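Local coordinates for putative cell adhesion protein (Bacteroides fragilis, PDB 4H40) that is a putative cell adhesion protein of the fimbrillin-like family and probably serves as a pilus component at the bacterial surface, at residues Ser55-Val60 and Ile119-Lys124; Tyr72-Leu77 and Pro91-Asp96. All blocks are in the same frame, centred on the assembly; numbering follows the deposited sequence.

Interaction 1: Ser55-Val60 and Ile119-Lys124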
ATOM      1  N   SER B  55     -11.674  19.473 -27.244  1.00 63.58           N
ATOM      2  CA  SER B  55     -12.556  19.437 -26.080  1.00 61.58           C
ATOM      3  C   SER B  55     -13.601  20.536 -26.198  1.00 65.34           C
ATOM      4  O   SER B  55     -13.443  21.455 -27.002  1.00 66.69           O
ATOM      5  CB  SER B  55     -11.765  19.569 -24.781  1.00 62.11           C
ATOM      6  OG  SER B  55     -11.250  20.872 -24.586  1.00 71.42           O
ATOM      7  N   THR B  56     -14.693  20.411 -25.445  1.00 60.60           N
ATOM      8  CA  THR B  56     -15.758  21.409 -25.486  1.00 61.84           C
ATOM      9  C   THR B  56     -15.926  22.030 -24.124  1.00 64.28           C
ATOM     10  O   THR B  56     -15.632  21.381 -23.112  1.00 63.18           O
ATOM     11  CB  THR B  56     -17.102  20.816 -25.973  1.00 69.49           C
ATOM     12  OG1 THR B  56     -17.540  19.787 -25.080  1.00 67.08           O
ATOM     13  CG2 THR B  56     -17.043  20.306 -27.405  1.00 67.53           C
ATOM     14  N   ILE B  57     -16.371  23.292 -24.095  1.00 59.89           N
ATOM     15  CA  ILE B  57     -16.675  23.996 -22.855  1.00 58.53           C
ATOM     16  C   ILE B  57     -18.089  24.530 -22.965  1.00 60.48           C
ATOM     17  O   ILE B  57     -18.496  24.926 -24.049  1.00 62.66           O
ATOM     18  CB  ILE B  57     -15.650  25.113 -22.440  1.00 62.10           C
ATOM     19  CG1 ILE B  57     -15.695  26.343 -23.326  1.00 64.87           C
ATOM     20  CG2 ILE B  57     -14.222  24.613 -22.292  1.00 62.48           C
ATOM     21  CD1 ILE B  57     -16.199  27.518 -22.597  1.00 77.75           C
ATOM     22  N   ARG B  58     -18.840  24.512 -21.866  1.00 55.45           N
ATOM     23  CA  ARG B  58     -20.167  25.116 -21.757  1.00 57.24           C
ATOM     24  C   ARG B  58     -20.092  26.377 -20.906  1.00 61.17           C
ATOM     25  O   ARG B  58     -19.613  26.342 -19.774  1.00 59.29           O
ATOM     26  CB  ARG B  58     -21.226  24.170 -21.166  1.00 57.00           C
ATOM     27  CG  ARG B  58     -22.540  24.904 -20.806  1.00 62.11           C
ATOM     28  CD  ARG B  58     -23.696  24.001 -20.445  1.00 66.98           C
ATOM     29  NE  ARG B  58     -23.952  23.003 -21.483  1.00 72.40           N
ATOM     30  CZ  ARG B  58     -24.755  23.174 -22.527  1.00 84.47           C
ATOM     31  NH1 ARG B  58     -25.423  24.309 -22.683  1.00 77.69           N
ATOM     32  NH2 ARG B  58     -24.904  22.205 -23.417  1.00 70.25           N
ATOM     33  N   LEU B  59     -20.605  27.467 -21.434  1.00 60.16           N
ATOM     34  CA  LEU B  59     -20.678  28.717 -20.712  1.00 61.64           C
ATOM     35  C   LEU B  59     -22.089  28.798 -20.137  1.00 66.47           C
ATOM     36  O   LEU B  59     -23.042  28.776 -20.910  1.00 67.99           O
ATOM     37  CB  LEU B  59     -20.354  29.857 -21.696  1.00 64.09           C
ATOM     38  CG  LEU B  59     -20.034  31.241 -21.151  1.00 70.31           C
ATOM     39  CD1 LEU B  59     -18.707  31.266 -20.443  1.00 68.81           C
ATOM     40  CD2 LEU B  59     -19.956  32.216 -22.281  1.00 75.57           C
ATOM     41  N   VAL B  60     -22.218  28.743 -18.785  1.00 63.27           N
ATOM     42  CA  VAL B  60     -23.477  28.796 -18.012  1.00 64.75           C
ATOM     43  C   VAL B  60     -23.619  30.233 -17.499  1.00 72.32           C
ATOM     44  O   VAL B  60     -22.739  30.702 -16.763  1.00 71.54           O
ATOM     45  CB  VAL B  60     -23.539  27.756 -16.838  1.00 66.63           C
ATOM     46  CG1 VAL B  60     -24.918  27.738 -16.173  1.00 67.94           C
ATOM     47  CG2 VAL B  60     -23.131  26.351 -17.283  1.00 64.35           C
ATOM     48  N   ILE B 119     -18.319  27.527 -15.868  1.00 65.36           N
ATOM     49  CA  ILE B 119     -17.822  26.729 -16.991  1.00 63.98           C
ATOM     50  C   ILE B 119     -17.850  25.276 -16.615  1.00 65.14           C
ATOM     51  O   ILE B 119     -17.596  24.925 -15.461  1.00 64.55           O
ATOM     52  CB  ILE B 119     -16.373  27.130 -17.456  1.00 66.39           C
ATOM     53  CG1 ILE B 119     -16.025  28.634 -17.312  1.00 67.73           C
ATOM     54  CG2 ILE B 119     -16.006  26.542 -18.834  1.00 66.87           C
ATOM     55  CD1 ILE B 119     -16.757  29.553 -18.188  1.00 78.95           C
ATOM     56  N   LEU B 120     -18.108  24.438 -17.619  1.00 60.32           N
ATOM     57  CA  LEU B 120     -18.098  22.976 -17.574  1.00 57.24           C
ATOM     58  C   LEU B 120     -17.371  22.472 -18.799  1.00 59.13           C
ATOM     59  O   LEU B 120     -17.526  23.050 -19.882  1.00 59.49           O
ATOM     60  CB  LEU B 120     -19.522  22.400 -17.547  1.00 57.30           C
ATOM     61  CG  LEU B 120     -20.396  22.756 -16.375  1.00 61.65           C
ATOM     62  CD1 LEU B 120     -21.818  22.740 -16.781  1.00 64.11           C
ATOM     63  CD2 LEU B 120     -20.186  21.817 -15.205  1.00 60.41           C
ATOM     64  N   SER B 121     -16.602  21.394 -18.647  1.00 52.80           N
ATOM     65  CA  SER B 121     -15.919  20.757 -19.772  1.00 52.20           C
ATOM     66  C   SER B 121     -15.811  19.266 -19.484  1.00 55.87           C
ATOM     67  O   SER B 121     -15.235  18.902 -18.449  1.00 53.08           O
ATOM     68  CB  SER B 121     -14.556  21.382 -20.050  1.00 53.36           C
ATOM     69  OG  SER B 121     -13.977  20.781 -21.195  1.00 56.02           O
ATOM     70  N   PRO B 122     -16.437  18.380 -20.298  1.00 54.72           N
ATOM     71  CA  PRO B 122     -17.184  18.630 -21.556  1.00 56.55           C
ATOM     72  C   PRO B 122     -18.435  19.499 -21.390  1.00 62.00           C
ATOM     73  O   PRO B 122     -18.950  19.641 -20.276  1.00 60.48           O
ATOM     74  CB  PRO B 122     -17.579  17.215 -22.013  1.00 57.77           C
ATOM     75  CG  PRO B 122     -16.569  16.315 -21.379  1.00 59.68           C
ATOM     76  CD  PRO B 122     -16.342  16.930 -20.030  1.00 54.79           C
ATOM     77  N   ALA B 123     -18.935  20.062 -22.518  1.00 61.16           N
ATOM     78  CA  ALA B 123     -20.118  20.931 -22.546  1.00 63.60           C
ATOM     79  C   ALA B 123     -21.405  20.126 -22.313  1.00 69.32           C
ATOM     80  O   ALA B 123     -22.335  20.170 -23.133  1.00 71.23           O
ATOM     81  CB  ALA B 123     -20.184  21.692 -23.868  1.00 66.13           C
ATOM     82  N   LYS B 124     -21.445  19.387 -21.182  1.00 63.94           N
ATOM     83  CA  LYS B 124     -22.578  18.550 -20.783  1.00 65.18           C
ATOM     84  C   LYS B 124     -23.815  19.407 -20.508  1.00 72.67           C
ATOM     85  O   LYS B 124     -23.687  20.566 -20.110  1.00 72.07           O
ATOM     86  CB  LYS B 124     -22.236  17.686 -19.547  1.00 64.41           C
ATOM     87  CG  LYS B 124     -21.238  16.575 -19.828  1.00 60.91           C
ATOM     88  CD  LYS B 124     -21.174  15.587 -18.662  1.00 66.68           C
ATOM     89  CE  LYS B 124     -21.415  14.183 -19.149  1.00 73.23           C
ATOM     90  NZ  LYS B 124     -21.835  13.292 -18.041  1.00 81.55           N
TER
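Arg58 and Leu120 face each other as an antiparallel hydrogen-bonded pair, and their backbones exchange both possible bonds: Arg58 N to Leu120 O at 2.8 Å and Leu120 N to Arg58 O at 3.2 Å. The next pair, Leu59 with Ile119, is non-hydrogen-bonded. Beyond Leu120 the second strand ends at a cis peptide before Pro122, and side chains take over the polar work. Ser121 OG, held anti to its own nitrogen (chi1 -177°), donates to Thr56 O at 2.6 Å. Thr56 OG1 in turn accepts a nearly straight bond from Ala123 N (2.9 Å) and is also hydrogen-bonded to Gly98 O. The Arg58 side chain leaves the strand extended and bends at chi3 (-54°), which brings its guanidinium to the carbonyls of the turn, Ala123 O lying near its plane at the edge. There NE donates to Lys124 O at 2.8 Å in a bent bond (133°) and NH2 to Ala123 O in a long one, 3.3 Å, each nitrogen standing well above the plane of the carbonyl it meets.

Apolar contacts lie on both faces of the pair. Leu59 and Ile119 run side by side on one, with Ile57 CD1 3.9 Å from Ile119 CG2; Val60 CG2 meets Leu120 CD1 on the other. Within the fimbrillin-like fold this is the antiparallel pairing of two strands distant in sequence, 56-62 and 113-121, the second running out into an inverse gamma turn centred on Ala123.

Interaction 2: Tyr72-Leu77 and Pro91-Asp96; sequences YSKAYL and PCEVDD
Cys92 N donates to Ala75 O at 3.0 Å, the one hydrogen bond between 72-77 and 91-96. The N-H points nearly straight at the oxygen (165°), but the nitrogen stands above the carbonyl plane. A long salt bridge lies beside it: Lys74 NZ is 4.0 Å from Glu93 OE2, the lysine chain bending at chi2 and chi3 on its way, while the same ammonium is hydrogen-bonded to Thr106 O. These segments belong to the beta hairpin of strands 74-79 and 88-94. Their short strand segments stand at 109° to each other, and beyond Cys92 the second strand pairs with strand 100-102, Glu93 with Ile101 through their backbones.

Apolar contacts accompany the bond. With chi1 at 68°, Cys92 SG sits between its own backbone nitrogen and carbonyl carbon and rests against the peptide joining Tyr76 to Leu77, 3.5 Å from Tyr76 C. Farther along, Ala75 CB touches Val94 CG2 at 3.7 Å. Tyr76 meets the Pro91 ring at an oblique angle, CE2 of the tyrosine lying 3.8 Å from Pro91 CG, and Leu108 packs against the tyrosine as well.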
ATOM      1  N   TYR B  72     -28.870  32.297 -22.583  1.00 88.06           N
ATOM      2  CA  TYR B  72     -27.475  32.638 -22.825  1.00 85.29           C
ATOM      3  C   TYR B  72     -26.537  31.430 -22.662  1.00 86.78           C
ATOM      4  O   TYR B  72     -25.309  31.605 -22.656  1.00 85.18           O
ATOM      5  CB  TYR B  72     -27.037  33.801 -21.922  1.00 85.75           C
ATOM      6  CG  TYR B  72     -27.664  35.141 -22.233  1.00 90.17           C
ATOM      7  CD1 TYR B  72     -28.068  35.463 -23.529  1.00 94.85           C
ATOM      8  CD2 TYR B  72     -27.806  36.111 -21.245  1.00 91.55           C
ATOM      9  CE1 TYR B  72     -28.636  36.701 -23.822  1.00 98.40           C
ATOM     10  CE2 TYR B  72     -28.364  37.358 -21.530  1.00 95.53           C
ATOM     11  CZ  TYR B  72     -28.774  37.647 -22.822  1.00102.88           C
ATOM     12  OH  TYR B  72     -29.325  38.865 -23.115  1.00103.26           O
ATOM     13  N   SER B  73     -27.103  30.205 -22.567  1.00 82.31           N
ATOM     14  CA  SER B  73     -26.307  28.987 -22.459  1.00 78.66           C
ATOM     15  C   SER B  73     -25.638  28.725 -23.821  1.00 82.46           C
ATOM     16  O   SER B  73     -26.329  28.707 -24.843  1.00 83.20           O
ATOM     17  CB  SER B  73     -27.172  27.817 -22.004  1.00 81.92           C
ATOM     18  OG  SER B  73     -26.387  26.832 -21.355  1.00 88.43           O
ATOM     19  N   LYS B  74     -24.289  28.602 -23.840  1.00 77.57           N
ATOM     20  CA  LYS B  74     -23.520  28.426 -25.082  1.00 77.15           C
ATOM     21  C   LYS B  74     -22.401  27.409 -24.922  1.00 75.86           C
ATOM     22  O   LYS B  74     -21.749  27.374 -23.882  1.00 73.71           O
ATOM     23  CB  LYS B  74     -22.928  29.779 -25.555  1.00 80.66           C
ATOM     24  CG  LYS B  74     -22.422  29.806 -27.006  1.00 87.93           C
ATOM     25  CD  LYS B  74     -23.482  30.231 -28.008  1.00 99.82           C
ATOM     26  CE  LYS B  74     -23.879  29.095 -28.911  1.00107.32           C
ATOM     27  NZ  LYS B  74     -24.892  29.520 -29.907  1.00112.75           N
ATOM     28  N   ALA B  75     -22.158  26.621 -25.984  1.00 71.40           N
ATOM     29  CA  ALA B  75     -21.113  25.609 -26.065  1.00 68.77           C
ATOM     30  C   ALA B  75     -20.028  26.036 -27.051  1.00 74.06           C
ATOM     31  O   ALA B  75     -20.332  26.658 -28.072  1.00 75.92           O
ATOM     32  CB  ALA B  75     -21.711  24.285 -26.485  1.00 69.66           C
ATOM     33  N   TYR B  76     -18.759  25.719 -26.739  1.00 69.88           N
ATOM     34  CA  TYR B  76     -17.628  26.094 -27.598  1.00 70.97           C
ATOM     35  C   TYR B  76     -16.702  24.928 -27.878  1.00 73.21           C
ATOM     36  O   TYR B  76     -16.590  24.039 -27.039  1.00 70.98           O
ATOM     37  CB  TYR B  76     -16.819  27.235 -26.966  1.00 71.53           C
ATOM     38  CG  TYR B  76     -17.575  28.537 -26.902  1.00 75.17           C
ATOM     39  CD1 TYR B  76     -18.401  28.836 -25.819  1.00 77.16           C
ATOM     40  CD2 TYR B  76     -17.448  29.489 -27.908  1.00 78.38           C
ATOM     41  CE1 TYR B  76     -19.104  30.039 -25.753  1.00 80.34           C
ATOM     42  CE2 TYR B  76     -18.157  30.692 -27.858  1.00 81.18           C
ATOM     43  CZ  TYR B  76     -18.981  30.964 -26.773  1.00 86.60           C
ATOM     44  OH  TYR B  76     -19.645  32.161 -26.668  1.00 88.87           O
ATOM     45  N   LEU B  77     -16.047  24.929 -29.058  1.00 70.16           N
ATOM     46  CA  LEU B  77     -15.067  23.909 -29.430  1.00 69.09           C
ATOM     47  C   LEU B  77     -13.672  24.517 -29.294  1.00 73.16           C
ATOM     48  O   LEU B  77     -13.443  25.658 -29.704  1.00 73.80           O
ATOM     49  CB  LEU B  77     -15.313  23.354 -30.844  1.00 71.18           C
ATOM     50  CG  LEU B  77     -14.350  22.259 -31.323  1.00 74.22           C
ATOM     51  CD1 LEU B  77     -14.600  20.938 -30.620  1.00 72.64           C
ATOM     52  CD2 LEU B  77     -14.447  22.064 -32.795  1.00 75.75           C
ATOM     53  N   PRO B  91     -17.844  28.801 -31.387  1.00 85.26           N
ATOM     54  CA  PRO B  91     -19.225  28.399 -31.074  1.00 85.89           C
ATOM     55  C   PRO B  91     -19.599  27.101 -31.785  1.00 91.59           C
ATOM     56  O   PRO B  91     -19.263  26.908 -32.953  1.00 93.39           O
ATOM     57  CB  PRO B  91     -20.064  29.586 -31.578  1.00 91.05           C
ATOM     58  CG  PRO B  91     -19.143  30.740 -31.539  1.00 95.49           C
ATOM     59  CD  PRO B  91     -17.786  30.194 -31.878  1.00 89.59           C
ATOM     60  N   CYS B  92     -20.225  26.183 -31.058  1.00 87.53           N
ATOM     61  CA  CYS B  92     -20.623  24.901 -31.621  1.00 88.35           C
ATOM     62  C   CYS B  92     -21.954  24.441 -31.018  1.00 93.15           C
ATOM     63  O   CYS B  92     -22.510  25.106 -30.136  1.00 92.02           O
ATOM     64  CB  CYS B  92     -19.521  23.856 -31.427  1.00 86.07           C
ATOM     65  SG  CYS B  92     -19.237  23.361 -29.703  1.00 86.18           S
ATOM     66  N   GLU B  93     -22.482  23.329 -31.545  1.00 91.37           N
ATOM     67  CA  GLU B  93     -23.708  22.695 -31.071  1.00 91.88           C
ATOM     68  C   GLU B  93     -23.331  21.320 -30.565  1.00 93.14           C
ATOM     69  O   GLU B  93     -22.571  20.609 -31.233  1.00 92.18           O
ATOM     70  CB  GLU B  93     -24.777  22.641 -32.168  1.00 97.22           C
ATOM     71  CG  GLU B  93     -25.372  24.001 -32.513  1.00110.99           C
ATOM     72  CD  GLU B  93     -26.101  24.739 -31.402  1.00128.37           C
ATOM     73  OE1 GLU B  93     -26.782  24.086 -30.578  1.00117.79           O
ATOM     74  OE2 GLU B  93     -26.008  25.986 -31.376  1.00123.18           O
ATOM     75  N   VAL B  94     -23.780  20.978 -29.349  1.00 87.58           N
ATOM     76  CA  VAL B  94     -23.405  19.700 -28.742  1.00 84.25           C
ATOM     77  C   VAL B  94     -24.623  18.884 -28.313  1.00 89.14           C
ATOM     78  O   VAL B  94     -25.741  19.413 -28.216  1.00 89.97           O
ATOM     79  CB  VAL B  94     -22.425  19.876 -27.546  1.00 83.37           C
ATOM     80  CG1 VAL B  94     -21.053  20.367 -28.010  1.00 81.62           C
ATOM     81  CG2 VAL B  94     -23.006  20.778 -26.455  1.00 82.93           C
ATOM     82  N   ASP B  95     -24.376  17.584 -28.043  1.00 84.80           N
ATOM     83  CA  ASP B  95     -25.361  16.665 -27.490  1.00 86.42           C
ATOM     84  C   ASP B  95     -25.354  16.855 -25.952  1.00 90.03           C
ATOM     85  O   ASP B  95     -24.551  17.645 -25.437  1.00 87.93           O
ATOM     86  CB  ASP B  95     -25.071  15.200 -27.925  1.00 88.39           C
ATOM     87  CG  ASP B  95     -23.793  14.526 -27.408  1.00 98.88           C
ATOM     88  OD1 ASP B  95     -23.076  15.142 -26.588  1.00 95.68           O
ATOM     89  OD2 ASP B  95     -23.522  13.371 -27.816  1.00107.85           O
ATOM     90  N   ASP B  96     -26.202  16.124 -25.213  1.00 87.74           N
ATOM     91  CA  ASP B  96     -26.267  16.267 -23.754  1.00 85.28           C
ATOM     92  C   ASP B  96     -24.961  15.830 -23.051  1.00 83.60           C
ATOM     93  O   ASP B  96     -24.721  16.241 -21.917  1.00 80.58           O
ATOM     94  CB  ASP B  96     -27.492  15.524 -23.180  1.00 89.08           C
ATOM     95  CG  ASP B  96     -28.835  16.199 -23.445  1.00105.91           C
ATOM     96  OD1 ASP B  96     -28.850  17.286 -24.093  1.00107.14           O
ATOM     97  OD2 ASP B  96     -29.869  15.667 -22.976  1.00115.50           O
TER

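The two contacts share a neighbourhood in the sheet, their centres about 7 Å apart. Strand 56-62, half of interaction 1, has strand 74-79 of interaction 2 as its other neighbour: Leu59 N lies 2.7 Å from Lys74 O and Ile57 O 2.8 Å from Tyr76 N, both probable hydrogen bonds. The hairpin of 74-79 and 88-94 thus continues the sheet beside strand 56-62; along the chain, interaction 2 is nested inside the loop that interaction 1 closes. A second junction forms at the turn ending 119-124, where Ala123 O packs 3.4 Å from Val94 CG2 and Ala123 also touches Ala75. Arg58 NH1 is hydrogen-bonded to Ser73 OG, and through this side chain the turn and the start of 72-77 are joined.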